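Local coordinates for Rho GTPase-activating protein 5 (Homo sapiens, PDB 5U4V) that probably switches off Rho-family GTPases by stimulating their GTP hydrolysis, and also carries the pseudoGTPase domain modelled here, at residues E22-I27 with L47-A52; G70-F75 with R164-S169. All coordinates share one frame; numbering follows the deposited sequence.

Overall arrangement
From the N terminus, the chain runs through the central strand 8-14 into helix 19-28, then through the short strand 36-38 and the longer 41-50, which pair antiparallel. Contact 1 closes the loop from helix 19-28 to strand 41-50. The chain next returns to the sheet as strand 69-75, and contact 2 opens there; it closes much later, when the C-terminal helix 156-173 packs on that strand. The two loops thus follow in series, neither crossing nor nesting. Their side chains still meet in the core, where Leu-23 touches both Phe-72 and Val-74, and Ile-27 reaches Phe-72. Together they pack helices 19-28 and 156-173 on one face of the six-stranded GTPase-like sheet.

Contact 1. Residues E22-I27 with L47-A52; sequences ELANEI and LRPVDA
Ala-24 sets its methyl group against Pro-49, CB lying 3.4 Å from Pro-49 CG and 4.0 Å from Pro-49 CD, so that the methyl meets the CG-CD corner of the proline ring. The same methyl also comes within 4.4 Å of Leu-47 CB, and the short alanine bridges two strand residues that point to the same face. The axes of helix 22-27 and strand 47-50 run nearly antiparallel (164°) and come within 8.4 Å of each other. In this Ras-like fold, by its place in the topology helix 19-28 corresponds to the helix that follows the P-loop in true GTPases, and strand 41-50 lies parallel to strand 8-14; the helix is the first part of the connection between them, before the antiparallel hairpin. One turn on, Ile-27 points its CB toward the strand. Its CG2 is anti to the backbone N (CG1 at chi1 -60°), which brings this branch 3.3 Å from Leu-47 CD1, while Ile-27 CD1 is 3.7 Å from the same methyl. The two side chains meet at about a right angle. Past Ile-27, Arg-28 donates through NH2 to the backbone O of Leu-47, whose side chain also packs on Leu-11 of strand 8-14.

Contact 2. Residues G70-F75 with R164-S169; sequences GCFCVF and RGVLES
Val-166 carries this contact, turning its two methyls to different residues of strand 69-75. Before it, at the start of the segment, Arg-164 faces away from the strand and reaches out through NH2 to a salt bridge with Asp-39. At Val-166 the CB points toward strand 69-75 with CG1 anti to the backbone N (chi1 173°), and the methyls part: CG1 lies 4.0 Å from Gly-70 CA, meeting bare backbone, while CG2 is 3.3 Å from Phe-72 CE1 and 3.6 Å from Phe-72 CD1. This methyl comes up obliquely to the ring. The side chain of Phe-72 does not start out toward the helix, but its ring end comes nearer to it. Farther on, Ser-169 folds its hydroxyl back on its own helix, donating from OG to Gly-165 O at 3.1 Å from above the carbonyl plane; that oxygen also accepts from Ser-169 N. The C-terminal helix of this Ras-like domain thus packs on a central strand of the sheet, with Val-166 also on Leu-11 of strand 8-14 and Thr-110 of strand 109-114; helix 19-28 lies beside it on the same face, its Leu-23 touching Phe-72, while Cys-73 and Phe-75 turn to helix 78-96 on the other.

Contact 1. Residues E22-I27 with L47-A52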
loop_
_atom_site.group_PDB
_atom_site.type_symbol
_atom_site.label_atom_id
_atom_site.label_comp_id
_atom_site.label_asym_id
_atom_site.label_seq_id
_atom_site.Cartn_x
_atom_site.Cartn_y
_atom_site.Cartn_z
ATOM N N GLU A 22 9.128 7.548 2.437
ATOM C CA GLU A 22 8.451 8.789 2.803
ATOM C C GLU A 22 7.088 8.455 3.399
ATOM O O GLU A 22 6.672 9.045 4.395
ATOM C CB GLU A 22 8.311 9.727 1.607
ATOM C CG GLU A 22 9.578 10.484 1.249
ATOM C CD GLU A 22 9.786 10.616 -0.268
ATOM O OE1 GLU A 22 9.490 11.703 -0.851
ATOM O OE2 GLU A 22 10.193 9.598 -0.901
ATOM N N LEU A 23 6.420 7.485 2.788
ATOM C CA LEU A 23 5.133 7.043 3.330
ATOM C C LEU A 23 5.292 6.354 4.676
ATOM O O LEU A 23 4.499 6.597 5.607
ATOM C CB LEU A 23 4.352 6.181 2.341
ATOM C CG LEU A 23 3.047 5.657 2.865
ATOM C CD1 LEU A 23 2.130 6.838 3.064
ATOM C CD2 LEU A 23 2.396 4.610 1.972
ATOM N N ALA A 24 6.316 5.511 4.803
ATOM C CA ALA A 24 6.552 4.921 6.101
ATOM C C ALA A 24 6.850 6.002 7.156
ATOM O O ALA A 24 6.303 5.956 8.239
ATOM C CB ALA A 24 7.629 3.880 6.012
ATOM N N ASN A 25 7.641 7.014 6.796
ATOM C CA ASN A 25 7.936 8.091 7.739
ATOM C C ASN A 25 6.699 8.880 8.141
ATOM O O ASN A 25 6.494 9.180 9.368
ATOM C CB ASN A 25 8.957 9.052 7.190
ATOM C CG ASN A 25 10.309 8.407 6.959
ATOM O OD1 ASN A 25 10.635 7.368 7.526
ATOM N ND2 ASN A 25 11.115 9.054 6.170
ATOM N N GLU A 26 5.912 9.255 7.136
ATOM C CA GLU A 26 4.695 10.032 7.332
ATOM C C GLU A 26 3.780 9.378 8.328
ATOM O O GLU A 26 3.263 10.039 9.220
ATOM C CB GLU A 26 3.943 10.181 6.027
ATOM C CG GLU A 26 2.627 10.900 6.155
ATOM C CD GLU A 26 2.737 12.336 5.702
ATOM O OE1 GLU A 26 1.988 13.180 6.220
ATOM O OE2 GLU A 26 3.581 12.620 4.840
ATOM N N ILE A 27 3.603 8.076 8.175
ATOM C CA ILE A 27 2.750 7.293 9.027
ATOM C C ILE A 27 3.313 7.154 10.464
ATOM O O ILE A 27 2.562 7.281 11.431
ATOM C CB ILE A 27 2.443 5.904 8.436
ATOM C CG1 ILE A 27 1.742 5.999 7.074
ATOM C CG2 ILE A 27 1.561 5.104 9.388
ATOM C CD1 ILE A 27 1.230 4.671 6.514
ATOM N N LEU A 47 5.468 -1.049 9.729
ATOM C CA LEU A 47 5.643 -0.602 8.361
ATOM C C LEU A 47 7.039 -0.868 7.866
ATOM O O LEU A 47 8.022 -0.308 8.351
ATOM C CB LEU A 47 5.290 0.874 8.217
ATOM C CG LEU A 47 3.804 1.052 8.561
ATOM C CD1 LEU A 47 3.441 2.523 8.636
ATOM C CD2 LEU A 47 2.848 0.283 7.646
ATOM N N ARG A 48 7.121 -1.733 6.870
ATOM C CA ARG A 48 8.394 -2.118 6.307
ATOM C C ARG A 48 8.478 -1.705 4.855
ATOM O O ARG A 48 7.995 -2.425 3.985
ATOM C CB ARG A 48 8.537 -3.625 6.398
ATOM C CG ARG A 48 8.626 -4.173 7.799
ATOM C CD ARG A 48 8.889 -5.663 7.772
ATOM N NE ARG A 48 8.936 -6.186 9.122
ATOM C CZ ARG A 48 9.005 -7.483 9.434
ATOM N NH1 ARG A 48 9.056 -8.423 8.491
ATOM N NH2 ARG A 48 9.032 -7.855 10.708
ATOM N N PRO A 49 9.142 -0.588 4.559
ATOM C CA PRO A 49 9.388 -0.232 3.145
ATOM C C PRO A 49 10.406 -1.161 2.532
ATOM O O PRO A 49 11.321 -1.578 3.210
ATOM C CB PRO A 49 9.952 1.197 3.205
ATOM C CG PRO A 49 9.753 1.644 4.582
ATOM C CD PRO A 49 9.668 0.434 5.469
ATOM N N VAL A 50 10.230 -1.486 1.265
ATOM C CA VAL A 50 11.021 -2.518 0.609
ATOM C C VAL A 50 11.513 -2.098 -0.763
ATOM O O VAL A 50 10.861 -1.325 -1.461
ATOM C CB VAL A 50 10.203 -3.809 0.428
ATOM C CG1 VAL A 50 9.952 -4.495 1.764
ATOM C CG2 VAL A 50 8.893 -3.528 -0.283
ATOM N N ASP A 51 12.647 -2.619 -1.192
ATOM C CA ASP A 51 12.950 -2.477 -2.607
ATOM C C ASP A 51 13.561 -3.760 -3.156
ATOM O O ASP A 51 13.913 -4.642 -2.376
ATOM C CB ASP A 51 13.853 -1.282 -2.829
ATOM C CG ASP A 51 13.665 -0.655 -4.189
ATOM O OD1 ASP A 51 13.586 -1.415 -5.189
ATOM O OD2 ASP A 51 13.633 0.589 -4.265
ATOM N N ALA A 52 13.673 -3.900 -4.482
ATOM C CA ALA A 52 14.362 -5.053 -5.064
ATOM C C ALA A 52 15.875 -4.977 -4.912
ATOM O O ALA A 52 16.502 -5.945 -4.473
ATOM C CB ALA A 52 13.975 -5.260 -6.521
#

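Contact 2. Residues G70-F75 with R164-S169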
loop_
_atom_site.group_PDB
_atom_site.type_symbol
_atom_site.label_atom_id
_atom_site.label_comp_id
_atom_site.label_asym_id
_atom_site.label_seq_id
_atom_site.Cartn_x
_atom_site.Cartn_y
_atom_site.Cartn_z
ATOM N N GLY A 70 -0.022 -7.389 4.830
ATOM C CA GLY A 70 -0.586 -6.861 3.604
ATOM C C GLY A 70 0.462 -5.963 2.974
ATOM O O GLY A 70 1.553 -5.767 3.542
ATOM N N CYS A 71 0.136 -5.386 1.829
ATOM C CA CYS A 71 1.136 -4.629 1.103
ATOM C C CYS A 71 0.636 -3.354 0.438
ATOM O O CYS A 71 -0.099 -3.399 -0.533
ATOM C CB CYS A 71 1.806 -5.542 0.091
ATOM S SG CYS A 71 3.122 -4.720 -0.818
ATOM N N PHE A 72 1.064 -2.220 0.976
ATOM C CA PHE A 72 0.917 -0.932 0.310
ATOM C C PHE A 72 1.793 -0.802 -0.914
ATOM O O PHE A 72 2.973 -1.127 -0.870
ATOM C CB PHE A 72 1.253 0.206 1.252
ATOM C CG PHE A 72 0.129 0.616 2.129
ATOM C CD1 PHE A 72 -1.161 0.151 1.894
ATOM C CD2 PHE A 72 0.359 1.501 3.186
ATOM C CE1 PHE A 72 -2.211 0.542 2.723
ATOM C CE2 PHE A 72 -0.696 1.893 4.025
ATOM C CZ PHE A 72 -1.981 1.416 3.788
ATOM N N CYS A 73 1.206 -0.334 -2.016
ATOM C CA CYS A 73 1.987 -0.058 -3.211
ATOM C C CYS A 73 1.741 1.362 -3.673
ATOM O O CYS A 73 0.627 1.729 -4.044
ATOM C CB CYS A 73 1.665 -1.067 -4.323
ATOM S SG CYS A 73 1.694 -2.802 -3.801
ATOM N N VAL A 74 2.797 2.153 -3.644
ATOM C CA VAL A 74 2.759 3.602 -3.844
ATOM C C VAL A 74 3.537 3.900 -5.128
ATOM O O VAL A 74 4.566 3.309 -5.404
ATOM C CB VAL A 74 3.430 4.368 -2.659
ATOM C CG1 VAL A 74 3.169 5.867 -2.687
ATOM C CG2 VAL A 74 3.010 3.786 -1.355
ATOM N N PHE A 75 3.008 4.829 -5.903
ATOM C CA PHE A 75 3.607 5.286 -7.147
ATOM C C PHE A 75 3.129 6.720 -7.383
ATOM O O PHE A 75 2.040 7.114 -6.898
ATOM C CB PHE A 75 3.197 4.368 -8.315
ATOM C CG PHE A 75 1.724 4.358 -8.593
ATOM C CD1 PHE A 75 0.850 3.634 -7.779
ATOM C CD2 PHE A 75 1.180 5.153 -9.637
ATOM C CE1 PHE A 75 -0.510 3.682 -8.027
ATOM C CE2 PHE A 75 -0.175 5.178 -9.853
ATOM C CZ PHE A 75 -1.011 4.436 -9.071
ATOM N N ARG A 164 -7.497 1.397 6.156
ATOM C CA ARG A 164 -8.649 0.575 6.373
ATOM C C ARG A 164 -8.907 -0.365 5.213
ATOM O O ARG A 164 -9.456 -1.451 5.393
ATOM C CB ARG A 164 -9.850 1.395 6.780
ATOM C CG ARG A 164 -10.399 2.316 5.732
ATOM C CD ARG A 164 -11.714 2.895 6.230
ATOM N NE ARG A 164 -11.535 3.782 7.358
ATOM C CZ ARG A 164 -11.344 5.089 7.273
ATOM N NH1 ARG A 164 -11.308 5.701 6.105
ATOM N NH2 ARG A 164 -11.230 5.807 8.392
ATOM N N GLY A 165 -8.442 0.023 4.026
ATOM C CA GLY A 165 -8.410 -0.888 2.901
ATOM C C GLY A 165 -7.710 -2.207 3.276
ATOM O O GLY A 165 -8.357 -3.276 3.286
ATOM N N VAL A 166 -6.417 -2.133 3.592
ATOM C CA VAL A 166 -5.609 -3.317 3.875
ATOM C C VAL A 166 -6.162 -4.087 5.061
ATOM O O VAL A 166 -6.294 -5.289 4.986
ATOM C CB VAL A 166 -4.122 -2.985 4.155
ATOM C CG1 VAL A 166 -3.356 -4.213 4.596
ATOM C CG2 VAL A 166 -3.473 -2.473 2.916
ATOM N N LEU A 167 -6.499 -3.367 6.134
ATOM C CA LEU A 167 -7.025 -3.974 7.346
ATOM C C LEU A 167 -8.370 -4.675 7.200
ATOM O O LEU A 167 -8.609 -5.659 7.871
ATOM C CB LEU A 167 -7.108 -2.946 8.455
ATOM C CG LEU A 167 -5.774 -2.508 9.079
ATOM C CD1 LEU A 167 -5.931 -1.162 9.728
ATOM C CD2 LEU A 167 -5.242 -3.520 10.096
ATOM N N GLU A 168 -9.246 -4.174 6.339
ATOM C CA GLU A 168 -10.523 -4.827 6.126
ATOM C C GLU A 168 -10.352 -6.060 5.242
ATOM O O GLU A 168 -11.138 -7.011 5.349
ATOM C CB GLU A 168 -11.548 -3.864 5.527
ATOM C CG GLU A 168 -12.013 -2.778 6.486
ATOM C CD GLU A 168 -12.942 -1.718 5.843
ATOM O OE1 GLU A 168 -13.207 -1.749 4.587
ATOM O OE2 GLU A 168 -13.403 -0.818 6.618
ATOM N N SER A 169 -9.334 -6.030 4.385
ATOM C CA SER A 169 -8.996 -7.163 3.555
ATOM C C SER A 169 -8.371 -8.276 4.395
ATOM O O SER A 169 -8.765 -9.434 4.280
ATOM C CB SER A 169 -8.018 -6.766 2.451
ATOM O OG SER A 169 -8.563 -5.847 1.582
#